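Local coordinates for NAD_Gly3P_dh, NAD-dependent glycerol-3-phosphate dehydrogenase (Streptosporangium roseum, PDB 5OCM), which probably reduces imines to amines with NADPH, as an imine reductase related to the beta-hydroxyacid dehydrogenases, at residues P138-Y142 with G155-L159; H186-L190 with E248-V254; Q222-Y228 with G278-E284. All coordinates share one frame; numbering follows the deposited sequence.

Contact 1 lies in the N-terminal NADP-binding domain, whereas contacts 2 and 3 both belong to the helical C-terminal domain; strand 155-160 of contact 1 is followed in the chain by helix 165-192, the long helix that carries residues 186-190 of contact 2. The centres of contacts 1 and 2 are 44 Å apart, on opposite sides of the chain's centre, while the centre of contact 3 is 31 Å from that of contact 1 and 30 Å from that of contact 2. Each also meets the second subunit. Nearest to the ligands is contact 3, residue Gly278 being about 9 Å from the bound trifluoroacetophenone hydrate; the side chain of Glu248 is about 13 Å from that ligand, and that of Thr156 about 13 Å from NADP.

Contact 1: residues P138-Y142 with G155-L159; sequences PEAAY and GTTYL
Tyr142 and Tyr158 pass each other in opposite directions, each reaching from its own backbone toward the other segment. Their planes are inclined by 39° and the ring centroids are 5.2 Å apart, an oblique pair in which CB of Tyr158 sits over the middle of one face of the Tyr142 ring, 3.6 Å from the centroid, as a CH-pi contact. Tyr142 reaches this place because its CG is anti to the backbone N (chi1 173°), which sends the ring along the strand and its OH to 3.4 Å from CG2 of Thr156. The hydroxyl of Thr156 is engaged by Gly153 O.

Helix 139-149 and strand 155-160 are consecutive elements of a beta-alpha-beta unit begun by strand 131-136. The pairing thus packs the first turn of the crossover helix against one of the two edge strands of the sheet within this chain, in the Rossmann-type NADP-binding domain.

The outer part of the Tyr158 ring lies beside the start of that helix. Glu139 crosses it at about a right angle, with CG 4.2 Å from the ring centroid in an off-centre CH-pi contact, and its carboxylate plane is only 16° from that of the ring. CB of Glu139 approaches the phenol oxygen OH of Tyr158 to 3.5 Å; this oxygen hydrogen-bonds to Gly137 O, tying the ring's far end to the residue before Pro138, the N-cap.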
loop_
_atom_site.group_PDB
_atom_site.type_symbol
_atom_site.label_atom_id
_atom_site.label_comp_id
_atom_site.label_asym_id
_atom_site.label_seq_id
_atom_site.Cartn_x
_atom_site.Cartn_y
_atom_site.Cartn_z
ATOM N N PRO A 138 0.851 -17.916 -25.244
ATOM C CA PRO A 138 -0.185 -18.924 -25.643
ATOM C C PRO A 138 -0.673 -19.734 -24.500
ATOM O O PRO A 138 0.132 -20.285 -23.716
ATOM C CB PRO A 138 0.523 -19.805 -26.673
ATOM C CG PRO A 138 1.884 -19.260 -26.832
ATOM C CD PRO A 138 2.146 -18.103 -25.937
ATOM N N GLU A 139 -1.987 -19.802 -24.344
ATOM C CA GLU A 139 -2.563 -20.503 -23.186
ATOM C C GLU A 139 -2.161 -21.957 -23.153
ATOM O O GLU A 139 -1.907 -22.506 -22.092
ATOM C CB GLU A 139 -4.085 -20.364 -23.189
ATOM C CG GLU A 139 -4.687 -20.903 -21.929
ATOM C CD GLU A 139 -6.153 -20.487 -21.710
ATOM O OE1 GLU A 139 -6.863 -20.312 -22.732
ATOM O OE2 GLU A 139 -6.589 -20.400 -20.520
ATOM N N ALA A 140 -2.060 -22.587 -24.315
ATOM C CA ALA A 140 -1.710 -24.014 -24.347
ATOM C C ALA A 140 -0.322 -24.256 -23.811
ATOM O O ALA A 140 -0.097 -25.258 -23.138
ATOM C CB ALA A 140 -1.797 -24.519 -25.770
ATOM N N ALA A 141 0.630 -23.352 -24.091
ATOM C CA ALA A 141 1.988 -23.493 -23.537
ATOM C C ALA A 141 2.008 -23.276 -22.035
ATOM O O ALA A 141 2.693 -24.000 -21.322
ATOM C CB ALA A 141 2.935 -22.569 -24.257
ATOM N N TYR A 142 1.233 -22.309 -21.545
ATOM C CA TYR A 142 1.120 -22.111 -20.094
ATOM C C TYR A 142 0.588 -23.393 -19.461
ATOM O O TYR A 142 1.158 -23.913 -18.477
ATOM C CB TYR A 142 0.198 -20.960 -19.764
ATOM C CG TYR A 142 -0.098 -20.816 -18.288
ATOM C CD1 TYR A 142 0.757 -20.099 -17.464
ATOM C CD2 TYR A 142 -1.243 -21.405 -17.718
ATOM C CE1 TYR A 142 0.479 -19.955 -16.097
ATOM C CE2 TYR A 142 -1.512 -21.283 -16.354
ATOM C CZ TYR A 142 -0.635 -20.543 -15.557
ATOM O OH TYR A 142 -0.857 -20.398 -14.210
ATOM N N GLY A 155 0.973 -19.078 -6.416
ATOM C CA GLY A 155 0.289 -17.954 -7.028
ATOM C C GLY A 155 0.607 -17.722 -8.480
ATOM O O GLY A 155 0.364 -16.661 -9.003
ATOM N N THR A 156 1.119 -18.738 -9.153
ATOM C CA THR A 156 1.308 -18.734 -10.585
ATOM C C THR A 156 -0.049 -18.553 -11.295
ATOM O O THR A 156 -0.992 -19.310 -11.044
ATOM C CB THR A 156 2.012 -20.033 -10.983
ATOM O OG1 THR A 156 3.357 -19.963 -10.457
ATOM C CG2 THR A 156 2.039 -20.231 -12.474
ATOM N N THR A 157 -0.160 -17.527 -12.153
ATOM C CA THR A 157 -1.412 -17.197 -12.803
ATOM C C THR A 157 -1.215 -16.740 -14.251
ATOM O O THR A 157 -0.193 -16.124 -14.616
ATOM C CB THR A 157 -2.333 -16.234 -11.926
ATOM O OG1 THR A 157 -2.632 -15.009 -12.563
ATOM C CG2 THR A 157 -1.834 -15.971 -10.587
ATOM N N TYR A 158 -2.190 -17.081 -15.089
ATOM C CA TYR A 158 -2.152 -16.760 -16.525
ATOM C C TYR A 158 -2.981 -15.539 -16.819
ATOM O O TYR A 158 -4.175 -15.484 -16.444
ATOM C CB TYR A 158 -2.694 -17.938 -17.317
ATOM C CG TYR A 158 -2.804 -17.720 -18.789
ATOM C CD1 TYR A 158 -1.671 -17.621 -19.582
ATOM C CD2 TYR A 158 -4.040 -17.585 -19.420
ATOM C CE1 TYR A 158 -1.746 -17.427 -20.954
ATOM C CE2 TYR A 158 -4.117 -17.372 -20.793
ATOM C CZ TYR A 158 -2.974 -17.288 -21.557
ATOM O OH TYR A 158 -3.050 -17.068 -22.910
ATOM N N LEU A 159 -2.420 -14.574 -17.518
ATOM C CA LEU A 159 -3.095 -13.308 -17.801
ATOM C C LEU A 159 -3.785 -13.316 -19.114
ATOM O O LEU A 159 -4.833 -12.707 -19.224
ATOM C CB LEU A 159 -2.142 -12.118 -17.810
ATOM C CG LEU A 159 -1.512 -11.762 -16.468
ATOM C CD1 LEU A 159 -0.506 -10.665 -16.669
ATOM C CD2 LEU A 159 -2.507 -11.320 -15.431
#

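Contact 2: residues H186-L190 with E248-V254; sequences HGAAL and ESEAAGV
Glu248 meets Leu190 through the aliphatic part of its side chain, CG lying 4.1 Å from both CD1 and CD2 of the leucine, and the two side chains cross at about a right angle. Its chain bends at chi2 (73°) beyond this carbon, and OE2 hydrogen-bonds to Ser97 of the second subunit. One residue on, Ser249 points toward helix 165-192 and brings OG to the edge of the His186 imidazole, 3.2 Å from CE1 and near the ring plane. The hydroxyl hydrogen-bonds to Leu245 O, one turn back in its own helix.

The short helical segments 186-190 and 248-252 have N-to-C directions 49° apart and axes 10.8 Å apart at their closest, so side chains bridge the gap between two long helices of the all-helical C-terminal domain. Ala252 puts its CB 3.5 Å from CD1 of Leu190, tighter than usual for two carbons. The same leucine branch is also near the backbone oxygen of Glu248, so it lies across the last turn.

Gly253 then turns the chain out of the helix with positive phi (80°) in a Schellman motif: Gly253 N bonds to Glu250 O, and Val254 N to Ser249 O. This turn brings the side chain of Val254 toward residues 186-190, where its two methyls divide. CG1 rests 3.8 Å from the backbone oxygen of Ala189, while CG2 approaches the His186 ring edge in its plane, 3.8 Å from CE1. Phe286 of the second subunit packs against both His186 and Val254.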
loop_
_atom_site.group_PDB
_atom_site.type_symbol
_atom_site.label_atom_id
_atom_site.label_comp_id
_atom_site.label_asym_id
_atom_site.label_seq_id
_atom_site.Cartn_x
_atom_site.Cartn_y
_atom_site.Cartn_z
ATOM N N HIS A 186 8.371 7.217 5.207
ATOM C CA HIS A 186 8.079 8.573 5.729
ATOM C C HIS A 186 7.408 8.504 7.088
ATOM O O HIS A 186 7.788 9.234 8.043
ATOM C CB HIS A 186 7.237 9.333 4.688
ATOM C CG HIS A 186 6.714 10.669 5.141
ATOM N ND1 HIS A 186 7.403 11.518 5.976
ATOM C CD2 HIS A 186 5.582 11.309 4.842
ATOM C CE1 HIS A 186 6.677 12.609 6.191
ATOM N NE2 HIS A 186 5.568 12.503 5.517
ATOM N N GLY A 187 6.424 7.618 7.222
ATOM C CA GLY A 187 5.743 7.433 8.503
ATOM C C GLY A 187 6.656 6.981 9.596
ATOM O O GLY A 187 6.563 7.473 10.738
ATOM N N ALA A 188 7.547 6.038 9.279
ATOM C CA ALA A 188 8.536 5.594 10.247
ATOM C C ALA A 188 9.463 6.748 10.673
ATOM O O ALA A 188 9.775 6.869 11.866
ATOM C CB ALA A 188 9.357 4.477 9.647
ATOM N N ALA A 189 9.884 7.573 9.721
ATOM C CA ALA A 189 10.737 8.723 10.041
ATOM C C ALA A 189 10.001 9.682 10.998
ATOM O O ALA A 189 10.569 10.189 11.984
ATOM C CB ALA A 189 11.153 9.443 8.788
ATOM N N LEU A 190 8.729 9.940 10.680
ATOM C CA LEU A 190 7.902 10.827 11.525
ATOM C C LEU A 190 7.736 10.265 12.913
ATOM O O LEU A 190 7.996 10.965 13.917
ATOM C CB LEU A 190 6.525 11.022 10.860
ATOM C CG LEU A 190 5.533 11.918 11.617
ATOM C CD1 LEU A 190 6.092 13.303 11.920
ATOM C CD2 LEU A 190 4.279 12.128 10.782
ATOM N N GLU A 248 2.292 18.147 10.676
ATOM C CA GLU A 248 2.985 17.256 11.605
ATOM C C GLU A 248 4.419 16.963 11.159
ATOM O O GLU A 248 5.364 16.985 11.992
ATOM C CB GLU A 248 2.173 15.948 11.797
ATOM C CG GLU A 248 2.605 15.145 13.021
ATOM C CD GLU A 248 2.132 15.824 14.351
ATOM O OE1 GLU A 248 1.056 16.429 14.388
ATOM O OE2 GLU A 248 2.918 15.777 15.358
ATOM N N SER A 249 4.607 16.730 9.863
ATOM C CA SER A 249 5.932 16.460 9.342
ATOM C C SER A 249 6.850 17.680 9.483
ATOM O O SER A 249 8.010 17.539 9.846
ATOM C CB SER A 249 5.840 16.057 7.885
ATOM O OG SER A 249 5.119 14.847 7.780
ATOM N N GLU A 250 6.315 18.862 9.180
ATOM C CA GLU A 250 7.113 20.120 9.325
ATOM C C GLU A 250 7.496 20.322 10.774
ATOM O O GLU A 250 8.650 20.647 11.042
ATOM C CB GLU A 250 6.326 21.321 8.807
ATOM C CG GLU A 250 6.274 21.362 7.301
ATOM C CD GLU A 250 5.390 22.468 6.723
ATOM O OE1 GLU A 250 4.633 23.160 7.439
ATOM O OE2 GLU A 250 5.498 22.667 5.473
ATOM N N ALA A 251 6.566 20.111 11.697
ATOM C CA ALA A 251 6.886 20.287 13.140
ATOM C C ALA A 251 7.948 19.289 13.598
ATOM O O ALA A 251 8.763 19.618 14.445
ATOM C CB ALA A 251 5.645 20.167 14.020
ATOM N N ALA A 252 7.951 18.078 13.042
ATOM C CA ALA A 252 8.915 17.028 13.419
ATOM C C ALA A 252 10.262 17.196 12.708
ATOM O O ALA A 252 11.199 16.502 13.071
ATOM C CB ALA A 252 8.351 15.653 13.097
ATOM N N GLY A 253 10.327 18.023 11.663
ATOM C CA GLY A 253 11.525 18.276 10.902
ATOM C C GLY A 253 11.846 17.192 9.888
ATOM O O GLY A 253 12.997 17.021 9.525
ATOM N N VAL A 254 10.833 16.426 9.431
ATOM C CA VAL A 254 11.093 15.361 8.469
ATOM C C VAL A 254 10.749 15.811 7.054
ATOM O O VAL A 254 10.170 16.900 6.865
ATOM C CB VAL A 254 10.399 14.030 8.848
ATOM C CG1 VAL A 254 10.767 13.613 10.264
ATOM C CG2 VAL A 254 8.917 14.123 8.794
#

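Contact 3: residues Q222-Y228 with G278-E284; sequences QVDQGAY and GYAAMIE
Gly278 N donates to Tyr228 O in the one direct hydrogen bond between the segments, 2.8 Å long and nearly straight at 169°, although the donor is tilted 29° out of the carbonyl plane. It joins the two segments where their CA atoms come nearest.

Water adds to the polar contact. One molecule donates to Gln222 OE1 and accepts from Ala280 N, with the latter bond 3.0 Å long; the Gln222 amide is also held through its NE2, which bonds to Pro229 O. A second water lies in the plane of the Tyr228 ring, at its edge, but a bridge through it from the phenol OH to Glu284 OE2 is doubtful, because both distances are unusually short. Glu284 is held from its other oxygen by Gln274, and its carboxylate stands almost perpendicular to the ring.

Apolar contact centres on the Tyr228 ring, which is packed on both faces. CA of Ala281 lies over one face, 3.7 Å from the centroid and 16° off the normal, as a CH-pi contact, and the backbone carbon of Gly226 lies against the opposite face. Ala281 CB is 3.7 Å from CD2 of Tyr228, and the side chains of Ile283 and Tyr228 cross at about a right angle, Ile283 CG2 lying 3.8 Å from CZ. Beyond the CE1 edge of the ring, Val223 CG2 meets CB of the same isoleucine at 3.9 Å; Ala198 of the second subunit packs on that valine.

The arrangement joins the C-terminal end of helix 198-225, which Gly226 terminates with positive phi, to the 3-10 turns of residues 279-282 in the helical C-terminal domain, with Gly278 about 5 Å from the NADP-binding residue Asp232.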
loop_
_atom_site.group_PDB
_atom_site.type_symbol
_atom_site.label_atom_id
_atom_site.label_comp_id
_atom_site.label_asym_id
_atom_site.label_seq_id
_atom_site.Cartn_x
_atom_site.Cartn_y
_atom_site.Cartn_z
ATOM N N GLN A 222 -15.979 2.183 -8.777
ATOM C CA GLN A 222 -16.305 3.541 -9.148
ATOM C C GLN A 222 -15.553 4.004 -10.404
ATOM O O GLN A 222 -16.156 4.624 -11.267
ATOM C CB GLN A 222 -16.061 4.497 -7.978
ATOM C CG GLN A 222 -16.956 4.237 -6.767
ATOM C CD GLN A 222 -16.942 5.429 -5.778
ATOM O OE1 GLN A 222 -16.070 6.282 -5.843
ATOM N NE2 GLN A 222 -17.965 5.544 -4.950
ATOM N N VAL A 223 -14.281 3.648 -10.513
ATOM C CA VAL A 223 -13.494 3.926 -11.729
ATOM C C VAL A 223 -14.163 3.308 -12.939
ATOM O O VAL A 223 -14.319 3.995 -13.971
ATOM C CB VAL A 223 -12.045 3.478 -11.597
ATOM C CG1 VAL A 223 -11.345 3.532 -12.927
ATOM C CG2 VAL A 223 -11.281 4.316 -10.572
ATOM N N ASP A 224 -14.617 2.060 -12.835
ATOM C CA ASP A 224 -15.274 1.447 -13.991
ATOM C C ASP A 224 -16.616 2.078 -14.331
ATOM O O ASP A 224 -17.039 2.033 -15.485
ATOM C CB ASP A 224 -15.351 -0.043 -13.795
ATOM C CG ASP A 224 -13.935 -0.694 -13.884
ATOM O OD1 ASP A 224 -12.968 -0.079 -14.481
ATOM O OD2 ASP A 224 -13.852 -1.817 -13.471
ATOM N N GLN A 225 -17.310 2.664 -13.360
ATOM C CA GLN A 225 -18.539 3.407 -13.671
ATOM C C GLN A 225 -18.325 4.835 -14.118
ATOM O O GLN A 225 -19.217 5.439 -14.672
ATOM C CB GLN A 225 -19.437 3.467 -12.412
ATOM C CG GLN A 225 -19.885 2.110 -11.911
ATOM C CD GLN A 225 -20.637 1.266 -12.925
ATOM O OE1 GLN A 225 -20.625 -0.015 -12.832
ATOM N NE2 GLN A 225 -21.272 1.905 -13.859
ATOM N N GLY A 226 -17.175 5.424 -13.820
ATOM C CA GLY A 226 -16.959 6.867 -14.007
ATOM C C GLY A 226 -17.838 7.696 -13.157
ATOM O O GLY A 226 -18.253 8.753 -13.545
ATOM N N ALA A 227 -18.168 7.208 -11.961
ATOM C CA ALA A 227 -19.077 7.877 -11.040
ATOM C C ALA A 227 -18.510 7.662 -9.638
ATOM O O ALA A 227 -18.264 6.525 -9.248
ATOM C CB ALA A 227 -20.465 7.299 -11.149
ATOM N N TYR A 228 -18.344 8.769 -8.905
ATOM C CA TYR A 228 -17.521 8.773 -7.726
ATOM C C TYR A 228 -18.220 9.379 -6.512
ATOM O O TYR A 228 -17.699 10.317 -5.917
ATOM C CB TYR A 228 -16.246 9.588 -8.060
ATOM C CG TYR A 228 -15.649 9.271 -9.420
ATOM C CD1 TYR A 228 -14.992 8.085 -9.636
ATOM C CD2 TYR A 228 -15.706 10.172 -10.456
ATOM C CE1 TYR A 228 -14.409 7.802 -10.895
ATOM C CE2 TYR A 228 -15.161 9.886 -11.705
ATOM C CZ TYR A 228 -14.533 8.694 -11.913
ATOM O OH TYR A 228 -13.977 8.373 -13.123
ATOM N N GLY A 278 -15.935 11.306 -3.923
ATOM C CA GLY A 278 -15.049 10.353 -3.263
ATOM C C GLY A 278 -13.656 10.372 -3.905
ATOM O O GLY A 278 -13.463 10.842 -5.024
ATOM N N TYR A 279 -12.705 9.772 -3.217
ATOM C CA TYR A 279 -11.313 9.772 -3.630
ATOM C C TYR A 279 -11.097 9.103 -4.978
ATOM O O TYR A 279 -10.142 9.437 -5.698
ATOM C CB TYR A 279 -10.385 9.140 -2.563
ATOM C CG TYR A 279 -8.942 9.559 -2.691
ATOM C CD1 TYR A 279 -8.477 10.726 -2.093
ATOM C CD2 TYR A 279 -8.036 8.817 -3.443
ATOM C CE1 TYR A 279 -7.148 11.130 -2.212
ATOM C CE2 TYR A 279 -6.718 9.218 -3.622
ATOM C CZ TYR A 279 -6.272 10.397 -3.004
ATOM O OH TYR A 279 -4.973 10.814 -3.215
ATOM N N ALA A 280 -11.969 8.178 -5.355
ATOM C CA ALA A 280 -11.834 7.527 -6.664
ATOM C C ALA A 280 -11.834 8.474 -7.826
ATOM O O ALA A 280 -11.286 8.168 -8.889
ATOM C CB ALA A 280 -12.899 6.452 -6.807
ATOM N N ALA A 281 -12.452 9.651 -7.677
ATOM C CA ALA A 281 -12.426 10.689 -8.704
ATOM C C ALA A 281 -11.009 11.125 -9.069
ATOM O O ALA A 281 -10.765 11.633 -10.190
ATOM C CB ALA A 281 -13.248 11.869 -8.276
ATOM N N MET A 282 -10.043 10.875 -8.173
ATOM C CA MET A 282 -8.632 11.130 -8.449
ATOM C C MET A 282 -8.098 10.381 -9.650
ATOM O O MET A 282 -7.070 10.797 -10.209
ATOM C CB MET A 282 -7.784 10.799 -7.225
ATOM C CG MET A 282 -7.990 11.793 -6.099
ATOM S SD MET A 282 -7.454 13.471 -6.489
ATOM C CE MET A 282 -5.772 13.200 -6.942
ATOM N N ILE A 283 -8.779 9.321 -10.108
ATOM C CA ILE A 283 -8.360 8.652 -11.310
ATOM C C ILE A 283 -8.161 9.641 -12.462
ATOM O O ILE A 283 -7.254 9.446 -13.307
ATOM C CB ILE A 283 -9.407 7.560 -11.759
ATOM C CG1 ILE A 283 -8.914 6.737 -12.928
ATOM C CG2 ILE A 283 -10.776 8.137 -12.107
ATOM C CD1 ILE A 283 -7.745 5.865 -12.546
ATOM N N GLU A 284 -8.989 10.701 -12.507
ATOM C CA GLU A 284 -8.907 11.666 -13.611
ATOM C C GLU A 284 -7.553 12.406 -13.624
ATOM O O GLU A 284 -7.103 12.827 -14.672
ATOM C CB GLU A 284 -10.066 12.669 -13.567
ATOM C CG GLU A 284 -11.433 11.996 -13.671
ATOM C CD GLU A 284 -12.617 12.914 -13.800
ATOM O OE1 GLU A 284 -12.450 14.100 -13.578
ATOM O OE2 GLU A 284 -13.700 12.413 -14.143
HETATM O O HOH W 1 -14.419 7.201 -3.903
HETATM O O HOH W 2 -13.898 10.022 -14.889
#